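Local coordinates for protein pectinesterase A (PDB 2NTQ) that hydrolyses the methyl esters of pectin to release methanol, probably as the first step in maceration and soft-rotting of plant tissue, at residues N202-L207 against A236-L241. Residues are numbered along the deposited sequence; the frame is centred on the assembly and turned at random.
Sequences NVSGYL and AKSYGL
The ring of Tyr-239 lies flat beneath the backbone of Ser-204 and Gly-205. Its CB starts 4.1 Å from Gly-205 O, which CG also faces; beyond CG, one flank of the ring runs under the glycine, CD2 lying 3.4 Å from Gly-205 C and CE2 3.5 Å from Gly-205 CA, while on the other CD1 and, at 3.4 Å, CE1 lie against Ser-204 CB. Gly-205 N sits over the ring centre, and CZ passes under Ser-204 C before OH reaches the carbonyl of Arg-193, a hydrogen bond that anchors the tip. Leu-207 crosses this side chain at about a right angle, its CD1 against Tyr-239 CD2. The two segments are neighbouring parallel strands in successive coils of the right-handed beta-helix of pectinesterases, flanked by strands 178-179 and 276-278. Ser-238 O accepts a hydrogen bond from Ser-204 N at 2.8 Å and a weak second one from Gly-205 N. Further along, Gly-240 N donates to Gly-205 O, and Leu-207 N donates to Gly-240 O at 2.9 Å. On the other sheet face, Tyr-206, a substrate-binding residue, has CG anti to its carbonyl carbon (chi1 -44°) and extends past Gly-240 CA, touching the nucleophile Asp-175 and the substrate-binding Arg-243.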
ATOM      1  N   ASN A 202      22.336   6.838   7.004  1.00 15.43           N
ATOM      2  CA  ASN A 202      21.336   7.395   6.098  1.00 14.41           C
ATOM      3  C   ASN A 202      19.998   6.673   6.260  1.00 13.25           C
ATOM      4  O   ASN A 202      19.940   5.591   6.841  1.00 12.98           O
ATOM      5  CB  ASN A 202      21.817   7.332   4.645  1.00 14.57           C
ATOM      6  CG  ASN A 202      22.985   8.270   4.375  1.00 15.88           C
ATOM      7  OD1 ASN A 202      23.220   9.220   5.127  1.00 16.86           O
ATOM      8  ND2 ASN A 202      23.721   8.009   3.299  1.00 16.24           N
ATOM      9  N   VAL A 203      18.929   7.278   5.748  1.00 11.72           N
ATOM     10  CA  VAL A 203      17.580   6.738   5.928  1.00 10.60           C
ATOM     11  C   VAL A 203      17.309   5.566   4.975  1.00  9.81           C
ATOM     12  O   VAL A 203      17.581   5.652   3.776  1.00  9.53           O
ATOM     13  CB  VAL A 203      16.507   7.851   5.791  1.00 10.57           C
ATOM     14  CG1 VAL A 203      15.091   7.268   5.779  1.00 10.49           C
ATOM     15  CG2 VAL A 203      16.657   8.859   6.929  1.00 11.14           C
ATOM     16  N   SER A 204      16.787   4.472   5.527  1.00  8.84           N
ATOM     17  CA  SER A 204      16.427   3.296   4.733  1.00  8.24           C
ATOM     18  C   SER A 204      15.034   3.380   4.106  1.00  7.78           C
ATOM     19  O   SER A 204      14.807   2.830   3.029  1.00  8.10           O
ATOM     20  CB  SER A 204      16.544   2.021   5.576  1.00  8.13           C
ATOM     21  OG  SER A 204      17.899   1.619   5.691  1.00  8.24           O
ATOM     22  N   GLY A 205      14.099   4.049   4.778  1.00  7.15           N
ATOM     23  CA  GLY A 205      12.765   4.223   4.198  1.00  6.29           C
ATOM     24  C   GLY A 205      11.754   4.960   5.043  1.00  5.87           C
ATOM     25  O   GLY A 205      12.097   5.576   6.058  1.00  5.57           O
ATOM     26  N   TYR A 206      10.504   4.902   4.591  1.00  5.76           N
ATOM     27  CA  TYR A 206       9.371   5.594   5.221  1.00  5.59           C
ATOM     28  C   TYR A 206       8.157   4.686   5.105  1.00  5.16           C
ATOM     29  O   TYR A 206       7.824   4.232   4.014  1.00  4.32           O
ATOM     30  CB  TYR A 206       9.097   6.946   4.528  1.00  6.08           C
ATOM     31  CG  TYR A 206      10.363   7.731   4.234  1.00  6.39           C
ATOM     32  CD1 TYR A 206      11.052   7.544   3.034  1.00  7.51           C
ATOM     33  CD2 TYR A 206      10.904   8.613   5.178  1.00  7.02           C
ATOM     34  CE1 TYR A 206      12.231   8.234   2.760  1.00  8.19           C
ATOM     35  CE2 TYR A 206      12.097   9.316   4.910  1.00  7.88           C
ATOM     36  CZ  TYR A 206      12.745   9.111   3.694  1.00  7.95           C
ATOM     37  OH  TYR A 206      13.916   9.773   3.390  1.00 10.27           O
ATOM     38  N   LEU A 207       7.505   4.403   6.231  1.00  5.01           N
ATOM     39  CA  LEU A 207       6.317   3.548   6.217  1.00  5.06           C
ATOM     40  C   LEU A 207       5.206   4.142   5.356  1.00  4.53           C
ATOM     41  O   LEU A 207       4.580   3.433   4.570  1.00  4.65           O
ATOM     42  CB  LEU A 207       5.792   3.310   7.634  1.00  5.22           C
ATOM     43  CG  LEU A 207       6.401   2.155   8.433  1.00  5.78           C
ATOM     44  CD1 LEU A 207       7.876   2.379   8.746  1.00  6.13           C
ATOM     45  CD2 LEU A 207       5.593   1.967   9.713  1.00  6.40           C
ATOM     46  N   ALA A 236      18.885   0.671  13.868  1.00  8.27           N
ATOM     47  CA  ALA A 236      18.109   1.543  14.727  1.00  8.53           C
ATOM     48  C   ALA A 236      18.012   2.915  14.068  1.00  8.32           C
ATOM     49  O   ALA A 236      18.966   3.366  13.423  1.00  8.44           O
ATOM     50  CB  ALA A 236      18.766   1.655  16.103  1.00  8.52           C
ATOM     51  N   LYS A 237      16.848   3.553  14.209  1.00  8.59           N
ATOM     52  CA  LYS A 237      16.599   4.917  13.707  1.00  9.00           C
ATOM     53  C   LYS A 237      16.886   5.084  12.210  1.00  8.46           C
ATOM     54  O   LYS A 237      17.502   6.073  11.793  1.00  8.61           O
ATOM     55  CB  LYS A 237      17.362   5.956  14.543  1.00  9.17           C
ATOM     56  CG  LYS A 237      16.888   6.017  15.981  1.00 10.54           C
ATOM     57  CD  LYS A 237      17.685   7.041  16.795  1.00 11.62           C
ATOM     58  CE  LYS A 237      17.314   6.970  18.272  1.00 15.04           C
ATOM     59  NZ  LYS A 237      15.857   7.173  18.510  1.00 18.00           N
ATOM     60  N   SER A 238      16.427   4.112  11.423  1.00  7.67           N
ATOM     61  CA  SER A 238      16.625   4.097   9.967  1.00  7.25           C
ATOM     62  C   SER A 238      15.338   4.335   9.164  1.00  6.86           C
ATOM     63  O   SER A 238      15.396   4.543   7.947  1.00  6.33           O
ATOM     64  CB  SER A 238      17.252   2.772   9.527  1.00  7.34           C
ATOM     65  OG  SER A 238      16.433   1.676   9.893  1.00  8.11           O
ATOM     66  N   TYR A 239      14.193   4.289   9.843  1.00  6.32           N
ATOM     67  CA  TYR A 239      12.887   4.394   9.180  1.00  6.12           C
ATOM     68  C   TYR A 239      12.019   5.519   9.738  1.00  6.05           C
ATOM     69  O   TYR A 239      11.874   5.662  10.955  1.00  6.06           O
ATOM     70  CB  TYR A 239      12.133   3.058   9.266  1.00  5.85           C
ATOM     71  CG  TYR A 239      12.362   2.173   8.062  1.00  5.32           C
ATOM     72  CD1 TYR A 239      13.494   1.356   7.978  1.00  5.75           C
ATOM     73  CD2 TYR A 239      11.464   2.173   6.995  1.00  5.32           C
ATOM     74  CE1 TYR A 239      13.717   0.555   6.863  1.00  5.26           C
ATOM     75  CE2 TYR A 239      11.674   1.379   5.881  1.00  5.26           C
ATOM     76  CZ  TYR A 239      12.803   0.570   5.822  1.00  6.14           C
ATOM     77  OH  TYR A 239      13.015  -0.210   4.715  1.00  6.04           O
ATOM     78  N   GLY A 240      11.450   6.320   8.840  1.00  5.70           N
ATOM     79  CA  GLY A 240      10.448   7.299   9.235  1.00  5.54           C
ATOM     80  C   GLY A 240       9.045   6.719   9.228  1.00  5.38           C
ATOM     81  O   GLY A 240       8.721   5.856   8.405  1.00  5.77           O
ATOM     82  N   LEU A 241       8.204   7.210  10.137  1.00  5.25           N
ATOM     83  CA  LEU A 241       6.789   6.836  10.185  1.00  5.22           C
ATOM     84  C   LEU A 241       6.016   7.364   8.982  1.00  5.17           C
ATOM     85  O   LEU A 241       5.032   6.761   8.544  1.00  4.90           O
ATOM     86  CB  LEU A 241       6.146   7.366  11.465  1.00  5.41           C
ATOM     87  CG  LEU A 241       6.590   6.732  12.784  1.00  5.61           C
ATOM     88  CD1 LEU A 241       5.998   7.495  13.958  1.00  6.27           C
ATOM     89  CD2 LEU A 241       6.201   5.259  12.853  1.00  5.82           C
TER